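Local coordinates for putative cell surface protein (Streptococcus pyogenes, PDB 4OFQ) that is the C-terminal region of the antigen I/II-family surface protein AspA, which probably acts as an adhesin, at residues Gly288-Ala293 and Ala310-Val315; Asn12-Thr17 and Phe47-Gly52; Ser37-Val42 and Glu73-His78. One frame throughout, in Å; residues are numbered along the deposited sequence.

In the fold
The three contacts sample different depths of an elongated protein built from beta sandwiches. Contacts 1 and 3 are buried. Contact 1 joins two facing sheets near the C-terminus, whereas contact 3, its centre about 34 Å away, joins two strands that pair with strand 149-157. Contact 2, its centre about 57 Å from that of contact 1, is partly exposed and packs two loops. Neighbouring strands link contacts 2 and 3: Asn12-Thr17 leads into strand 17-20, which pairs antiparallel with strand 38-45, where most of Ser37-Val42 lies and after which Phe47-Gly52 follows. None has a hydrogen bond between its segments. Methyl groups meet a tyrosine in all three; only contact 2 adds a glutamine amide near solvent.

Contact 1. Residues Gly288-Ala293 and Ala310-Val315; sequences GHYELA and ADAFVV
The phenol ring of Tyr290 receives Val314 on one face, where the CG2 methyl sits 3.7 Å above the ring plane, shifted from the middle toward the hydroxyl-bearing rim. Its distance from the ring centroid is 4.1 Å, on a line 25° off the ring normal, so this is a CH-pi contact made over the face. The closest ring atom is Tyr290 CZ, 3.7 Å from Val314 CG2. At that same hydroxyl end, Tyr290 OH comes within 4.4 Å of Ala312 CB, a looser contact. A second flat group lies on the reverse side of strand 289-294: the imidazole of His289 has Glu291 OE1 at its edge, in the ring plane.

The bond to CB of Tyr290 points across to the other strand, and CG, anti to the backbone N and beside the carbonyl carbon (chi1 168°), turns the ring so that a face meets Val314 CG2. Val314 offers one branch, CG2, lying beside its backbone N, and the two side chains run past each other in opposite directions. With 9.3 Å between the CA atoms of Tyr290 and Val314, the strands are too far apart for backbone bonding, and side chains fill the gap, as between the sheets of a beta sandwich. The buried hydroxyl is satisfied by Asp253, on the strand next to Val314's own, so Tyr290 makes both apolar and polar links to the opposing sheet.

Within its sheet, strand 289-294 runs between strands 237-242 and 279-284, and a G1 beta bulge at Gly288 and His289 marks its start. Strand 310-318 lies between 216-222 and 248-257 in the facing sheet. There Asp311, turned from the interface, forms a salt bridge with Arg220, while Leu292 packs on Val255 of strand 248-257.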
# COMPACT_ATOMS: atom_id res chain seq x y z
N GLY A 288 -2.25 9.66 -31.68
CA GLY A 288 -2.43 10.74 -30.72
C GLY A 288 -2.02 10.40 -29.31
O GLY A 288 -2.26 11.16 -28.37
N HIS A 289 -1.38 9.24 -29.14
CA HIS A 289 -0.99 8.78 -27.82
C HIS A 289 0.31 9.44 -27.35
O HIS A 289 1.35 9.32 -27.99
CB HIS A 289 -0.83 7.26 -27.82
CG HIS A 289 -0.62 6.66 -26.46
ND1 HIS A 289 0.63 6.41 -25.94
CD2 HIS A 289 -1.51 6.22 -25.54
CE1 HIS A 289 0.51 5.87 -24.74
NE2 HIS A 289 -0.78 5.73 -24.48
N TYR A 290 0.23 10.11 -26.20
CA TYR A 290 1.36 10.80 -25.60
C TYR A 290 1.76 10.13 -24.28
O TYR A 290 0.91 9.84 -23.44
CB TYR A 290 1.00 12.27 -25.33
CG TYR A 290 2.00 13.00 -24.45
CD1 TYR A 290 1.87 13.00 -23.06
CD2 TYR A 290 3.07 13.69 -25.02
CE1 TYR A 290 2.78 13.66 -22.26
CE2 TYR A 290 3.99 14.34 -24.22
CZ TYR A 290 3.84 14.33 -22.84
OH TYR A 290 4.73 14.99 -22.04
N GLU A 291 3.05 9.95 -24.07
CA GLU A 291 3.55 9.36 -22.85
C GLU A 291 4.83 10.08 -22.41
O GLU A 291 5.69 10.36 -23.23
CB GLU A 291 3.84 7.89 -23.13
CG GLU A 291 4.22 7.06 -21.95
CD GLU A 291 4.54 5.65 -22.36
OE1 GLU A 291 3.60 4.94 -22.81
OE2 GLU A 291 5.72 5.25 -22.26
N LEU A 292 4.94 10.41 -21.13
CA LEU A 292 6.22 10.85 -20.58
C LEU A 292 6.51 10.03 -19.33
O LEU A 292 5.75 10.05 -18.37
CB LEU A 292 6.21 12.35 -20.27
CG LEU A 292 7.52 12.96 -19.74
CD1 LEU A 292 7.69 14.40 -20.20
CD2 LEU A 292 7.57 12.89 -18.22
N ALA A 293 7.62 9.30 -19.36
CA ALA A 293 7.98 8.40 -18.26
C ALA A 293 9.31 8.78 -17.64
O ALA A 293 10.30 9.00 -18.34
CB ALA A 293 8.05 6.95 -18.75
N ALA A 310 6.19 16.09 -10.13
CA ALA A 310 6.47 16.85 -11.34
C ALA A 310 5.18 17.17 -12.07
O ALA A 310 4.20 16.42 -11.96
CB ALA A 310 7.41 16.05 -12.25
N ASP A 311 5.18 18.28 -12.80
CA ASP A 311 4.09 18.64 -13.70
C ASP A 311 4.60 18.57 -15.13
O ASP A 311 5.74 18.98 -15.41
CB ASP A 311 3.59 20.06 -13.46
CG ASP A 311 2.79 20.20 -12.19
OD1 ASP A 311 2.50 19.16 -11.54
OD2 ASP A 311 2.45 21.35 -11.84
N ALA A 312 3.76 18.08 -16.03
CA ALA A 312 4.07 18.11 -17.45
C ALA A 312 3.22 19.18 -18.13
O ALA A 312 2.05 19.36 -17.79
CB ALA A 312 3.81 16.75 -18.08
N PHE A 313 3.83 19.91 -19.06
CA PHE A 313 3.09 20.89 -19.84
C PHE A 313 3.16 20.49 -21.29
O PHE A 313 4.25 20.41 -21.86
CB PHE A 313 3.67 22.29 -19.67
CG PHE A 313 3.56 22.82 -18.28
CD1 PHE A 313 4.48 22.46 -17.31
CD2 PHE A 313 2.50 23.63 -17.91
CE1 PHE A 313 4.37 22.93 -16.01
CE2 PHE A 313 2.39 24.11 -16.62
CZ PHE A 313 3.33 23.76 -15.67
N VAL A 314 2.00 20.28 -21.89
CA VAL A 314 1.92 19.79 -23.25
C VAL A 314 1.30 20.86 -24.14
O VAL A 314 0.17 21.29 -23.90
CB VAL A 314 1.07 18.49 -23.31
CG1 VAL A 314 0.88 18.04 -24.74
CG2 VAL A 314 1.75 17.40 -22.49
N VAL A 315 2.05 21.28 -25.15
CA VAL A 315 1.65 22.37 -26.02
C VAL A 315 1.10 21.80 -27.32
O VAL A 315 1.75 20.97 -27.95
CB VAL A 315 2.83 23.30 -26.33
CG1 VAL A 315 2.42 24.36 -27.31
CG2 VAL A 315 3.35 23.95 -25.04

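Contact 2. Residues Asn12-Thr17 and Phe47-Gly52; sequences NLIQPT and FDQYKG
Ile14 drives its CD1 methyl against the phenol end of Tyr50, and this is the buried part of the contact: Ile14 CD1 stands 3.2 Å from Tyr50 OH and 3.7 Å from Tyr50 CZ. The side chains cross at about a right angle, the methyl coming in obliquely to the ring. Both residues are buried, and the hydroxyl also has a hydrogen bond to Asp174. Ile14 CG1 then rests 4.0 Å from Gln49 CB, which leads outward to the solvent side.

That outer side is close-packed too, although Leu13 is exposed and Gln49 partly so. Gln49 is bent at its second torsion (chi2 -62°), and its amide lays one face on Leu13 CB and CD1, with Gln49 CD 3.5 Å from Leu13 CB. Gln49 CG is 3.2 Å from Leu13 O. No hydrogen bond joins them.

A 3-10 turn at 48-50 presents Gln49 and Tyr50 side by side. The carboxylate of Asp46 bonds the backbone N of both Gln15 and Asp48, tying the two loops together. Ile14 packs on Gln172 of strand 164-174, Tyr50 on Tyr179 of strand 177-188, and Phe47 on helix 135-143.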
# COMPACT_ATOMS: atom_id res chain seq x y z
N ASN A 12 2.63 -8.90 31.67
CA ASN A 12 3.44 -8.01 30.85
C ASN A 12 4.75 -8.66 30.37
O ASN A 12 5.64 -7.98 29.87
CB ASN A 12 3.72 -6.69 31.58
CG ASN A 12 4.59 -6.86 32.82
OD1 ASN A 12 4.67 -7.95 33.39
ND2 ASN A 12 5.24 -5.78 33.24
N LEU A 13 4.84 -9.98 30.54
CA LEU A 13 6.00 -10.74 30.08
C LEU A 13 5.65 -11.66 28.91
O LEU A 13 6.53 -12.23 28.27
CB LEU A 13 6.60 -11.55 31.23
CG LEU A 13 7.30 -10.74 32.33
CD1 LEU A 13 7.95 -11.66 33.33
CD2 LEU A 13 8.32 -9.78 31.72
N ILE A 14 4.36 -11.83 28.66
CA ILE A 14 3.90 -12.54 27.47
C ILE A 14 3.39 -11.48 26.50
O ILE A 14 2.43 -10.77 26.80
CB ILE A 14 2.81 -13.56 27.82
CG1 ILE A 14 3.32 -14.53 28.88
CG2 ILE A 14 2.35 -14.31 26.57
CD1 ILE A 14 2.24 -15.33 29.57
N GLN A 15 4.03 -11.36 25.35
CA GLN A 15 3.77 -10.23 24.46
C GLN A 15 3.85 -10.64 23.00
O GLN A 15 4.93 -10.63 22.41
CB GLN A 15 4.76 -9.09 24.77
CG GLN A 15 4.58 -7.84 23.92
CD GLN A 15 3.16 -7.30 23.93
OE1 GLN A 15 2.46 -7.37 24.94
NE2 GLN A 15 2.72 -6.76 22.79
N PRO A 16 2.70 -11.03 22.42
CA PRO A 16 2.66 -11.24 20.97
C PRO A 16 2.93 -9.91 20.28
O PRO A 16 2.60 -8.84 20.80
CB PRO A 16 1.21 -11.68 20.72
CG PRO A 16 0.43 -11.16 21.89
CD PRO A 16 1.38 -11.14 23.06
N THR A 17 3.57 -9.95 19.13
CA THR A 17 3.92 -8.71 18.45
C THR A 17 3.64 -8.88 16.97
O THR A 17 3.54 -10.00 16.49
CB THR A 17 5.41 -8.37 18.64
OG1 THR A 17 6.21 -9.42 18.08
CG2 THR A 17 5.75 -8.20 20.12
N PHE A 47 6.27 -17.57 23.35
CA PHE A 47 6.20 -18.68 24.29
C PHE A 47 7.34 -18.65 25.29
O PHE A 47 7.43 -19.51 26.16
CB PHE A 47 6.21 -20.02 23.57
CG PHE A 47 4.94 -20.32 22.82
CD1 PHE A 47 3.72 -19.86 23.28
CD2 PHE A 47 4.97 -21.07 21.65
CE1 PHE A 47 2.54 -20.14 22.59
CE2 PHE A 47 3.80 -21.36 20.96
CZ PHE A 47 2.59 -20.89 21.43
N ASP A 48 8.21 -17.66 25.15
CA ASP A 48 9.41 -17.57 25.97
C ASP A 48 9.18 -17.80 27.47
O ASP A 48 9.92 -18.54 28.12
CB ASP A 48 10.12 -16.24 25.72
CG ASP A 48 11.42 -16.13 26.48
OD1 ASP A 48 12.38 -16.81 26.09
OD2 ASP A 48 11.47 -15.36 27.46
N GLN A 49 8.14 -17.17 28.02
CA GLN A 49 7.88 -17.25 29.46
C GLN A 49 7.55 -18.67 29.94
O GLN A 49 7.74 -19.00 31.11
CB GLN A 49 6.73 -16.32 29.85
CG GLN A 49 7.13 -14.87 30.06
CD GLN A 49 8.13 -14.69 31.18
OE1 GLN A 49 7.82 -14.89 32.35
NE2 GLN A 49 9.35 -14.30 30.82
N TYR A 50 7.05 -19.49 29.02
CA TYR A 50 6.57 -20.83 29.38
C TYR A 50 7.69 -21.87 29.47
O TYR A 50 7.45 -22.98 29.94
CB TYR A 50 5.53 -21.30 28.37
CG TYR A 50 4.34 -20.39 28.26
CD1 TYR A 50 3.67 -19.97 29.40
CD2 TYR A 50 3.90 -19.93 27.02
CE1 TYR A 50 2.58 -19.12 29.31
CE2 TYR A 50 2.81 -19.07 26.92
CZ TYR A 50 2.15 -18.68 28.08
OH TYR A 50 1.07 -17.84 27.99
N LYS A 51 8.89 -21.52 29.03
CA LYS A 51 10.01 -22.46 28.98
C LYS A 51 10.31 -23.10 30.32
O LYS A 51 10.43 -22.41 31.33
CB LYS A 51 11.27 -21.77 28.46
CG LYS A 51 12.47 -22.68 28.30
CD LYS A 51 13.66 -21.94 27.72
CE LYS A 51 14.84 -22.87 27.47
NZ LYS A 51 16.00 -22.15 26.86
N GLY A 52 10.41 -24.43 30.33
CA GLY A 52 10.82 -25.16 31.51
C GLY A 52 9.76 -25.30 32.59
O GLY A 52 10.01 -25.92 33.62

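Contact 3. Residues Ser37-Val42 and Glu73-His78; sequences STLTYV and EAIDGH
Ile75 meets both Leu39 and Tyr41, and it is the one residue of Glu73-His78 that touches Ser37-Val42. Just before it, Ala74 forms a backbone hydrogen bond with Lys158. At Ile75 the CG1 branch lies anti to the carbonyl carbon (chi1 -81°), directing the side chain toward Leu39 and Tyr41: Ile75 CG1 comes within 4.2 Å of Leu39 CD1, and Ile75 CD1 reaches Tyr41 OH at 3.6 Å. The methyl stands obliquely to the ring, and the tyrosine arrives from the opposite direction.

Strands 38-45 and 75-76 pair with strand 149-157 in one antiparallel sheet, 75-76 only weakly bonded, and Leu39, Tyr41 and Ile75 all pack on Ile166 of strand 164-174 in the other sheet, the buried layer of a beta sandwich. The calcium ion, bound by Asp69, Tyr70, Val124 and Glu126, lies about 8 Å from the Ile75 side chain, which is not a ligand.

Asp76 then turns from the core, and its OD1 takes a weak hydrogen bond from His78 N (3.1 Å, 134°), an Asx turn over Gly77. The chain rounds a corner here. Gly77 O is hydrogen-bonded to the hydroxyl of Tyr128, and the imidazole of His78 packs edge-to-face with His101.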
# COMPACT_ATOMS: atom_id res chain seq x y z
N SER A 37 -0.35 -1.74 -2.98
CA SER A 37 0.74 -2.28 -2.14
C SER A 37 0.41 -3.66 -1.58
O SER A 37 -0.75 -3.97 -1.30
CB SER A 37 1.06 -1.34 -0.97
OG SER A 37 1.58 -0.09 -1.43
N THR A 38 1.44 -4.49 -1.44
CA THR A 38 1.30 -5.75 -0.71
C THR A 38 1.81 -5.45 0.68
O THR A 38 2.90 -4.93 0.82
CB THR A 38 2.18 -6.85 -1.33
OG1 THR A 38 1.77 -7.07 -2.68
CG2 THR A 38 2.06 -8.15 -0.53
N LEU A 39 1.00 -5.75 1.69
CA LEU A 39 1.43 -5.57 3.07
C LEU A 39 1.96 -6.88 3.63
O LEU A 39 1.21 -7.85 3.79
CB LEU A 39 0.25 -5.08 3.93
CG LEU A 39 -0.49 -3.89 3.33
CD1 LEU A 39 -1.58 -3.42 4.26
CD2 LEU A 39 0.51 -2.77 3.07
N THR A 40 3.24 -6.89 3.98
CA THR A 40 3.85 -8.09 4.53
C THR A 40 4.17 -7.91 6.00
O THR A 40 5.00 -7.07 6.37
CB THR A 40 5.11 -8.50 3.76
OG1 THR A 40 4.74 -8.85 2.42
CG2 THR A 40 5.79 -9.71 4.42
N TYR A 41 3.49 -8.69 6.83
CA TYR A 41 3.65 -8.63 8.27
C TYR A 41 4.45 -9.82 8.77
O TYR A 41 4.37 -10.93 8.21
CB TYR A 41 2.28 -8.67 8.95
CG TYR A 41 1.35 -7.52 8.62
CD1 TYR A 41 1.48 -6.29 9.26
CD2 TYR A 41 0.31 -7.68 7.70
CE1 TYR A 41 0.62 -5.24 8.97
CE2 TYR A 41 -0.55 -6.66 7.41
CZ TYR A 41 -0.40 -5.43 8.05
OH TYR A 41 -1.26 -4.41 7.74
N VAL A 42 5.21 -9.59 9.84
CA VAL A 42 5.88 -10.67 10.55
C VAL A 42 5.34 -10.63 11.97
O VAL A 42 5.46 -9.62 12.66
CB VAL A 42 7.41 -10.45 10.54
CG1 VAL A 42 8.13 -11.61 11.24
CG2 VAL A 42 7.92 -10.28 9.10
N GLU A 73 -12.26 -3.44 6.60
CA GLU A 73 -12.69 -2.40 5.65
C GLU A 73 -11.55 -2.06 4.69
O GLU A 73 -11.77 -1.57 3.58
CB GLU A 73 -13.11 -1.14 6.40
CG GLU A 73 -13.60 -0.01 5.50
CD GLU A 73 -13.49 1.36 6.15
OE1 GLU A 73 -13.34 1.43 7.40
OE2 GLU A 73 -13.54 2.38 5.42
N ALA A 74 -10.32 -2.32 5.13
CA ALA A 74 -9.13 -1.88 4.42
C ALA A 74 -8.43 -3.05 3.73
O ALA A 74 -8.18 -3.02 2.53
CB ALA A 74 -8.18 -1.20 5.40
N ILE A 75 -8.13 -4.07 4.52
CA ILE A 75 -7.43 -5.23 4.02
C ILE A 75 -8.41 -6.24 3.46
O ILE A 75 -9.43 -6.53 4.08
CB ILE A 75 -6.58 -5.87 5.14
CG1 ILE A 75 -5.27 -5.08 5.30
CG2 ILE A 75 -6.29 -7.31 4.86
CD1 ILE A 75 -4.56 -5.31 6.62
N ASP A 76 -8.13 -6.74 2.26
CA ASP A 76 -8.88 -7.88 1.71
C ASP A 76 -8.42 -9.18 2.39
O ASP A 76 -7.39 -9.74 2.04
CB ASP A 76 -8.67 -7.97 0.20
CG ASP A 76 -9.40 -9.14 -0.43
OD1 ASP A 76 -10.21 -9.80 0.28
OD2 ASP A 76 -9.17 -9.41 -1.63
N GLY A 77 -9.18 -9.65 3.38
CA GLY A 77 -8.78 -10.85 4.10
C GLY A 77 -8.61 -12.09 3.22
O GLY A 77 -7.80 -12.97 3.50
N HIS A 78 -9.37 -12.14 2.15
CA HIS A 78 -9.30 -13.26 1.21
C HIS A 78 -8.04 -13.28 0.35
O HIS A 78 -7.80 -14.24 -0.37
CB HIS A 78 -10.56 -13.26 0.36
CG HIS A 78 -11.80 -13.31 1.20
ND1 HIS A 78 -12.26 -14.47 1.76
CD2 HIS A 78 -12.61 -12.32 1.65
CE1 HIS A 78 -13.33 -14.21 2.49
NE2 HIS A 78 -13.57 -12.91 2.43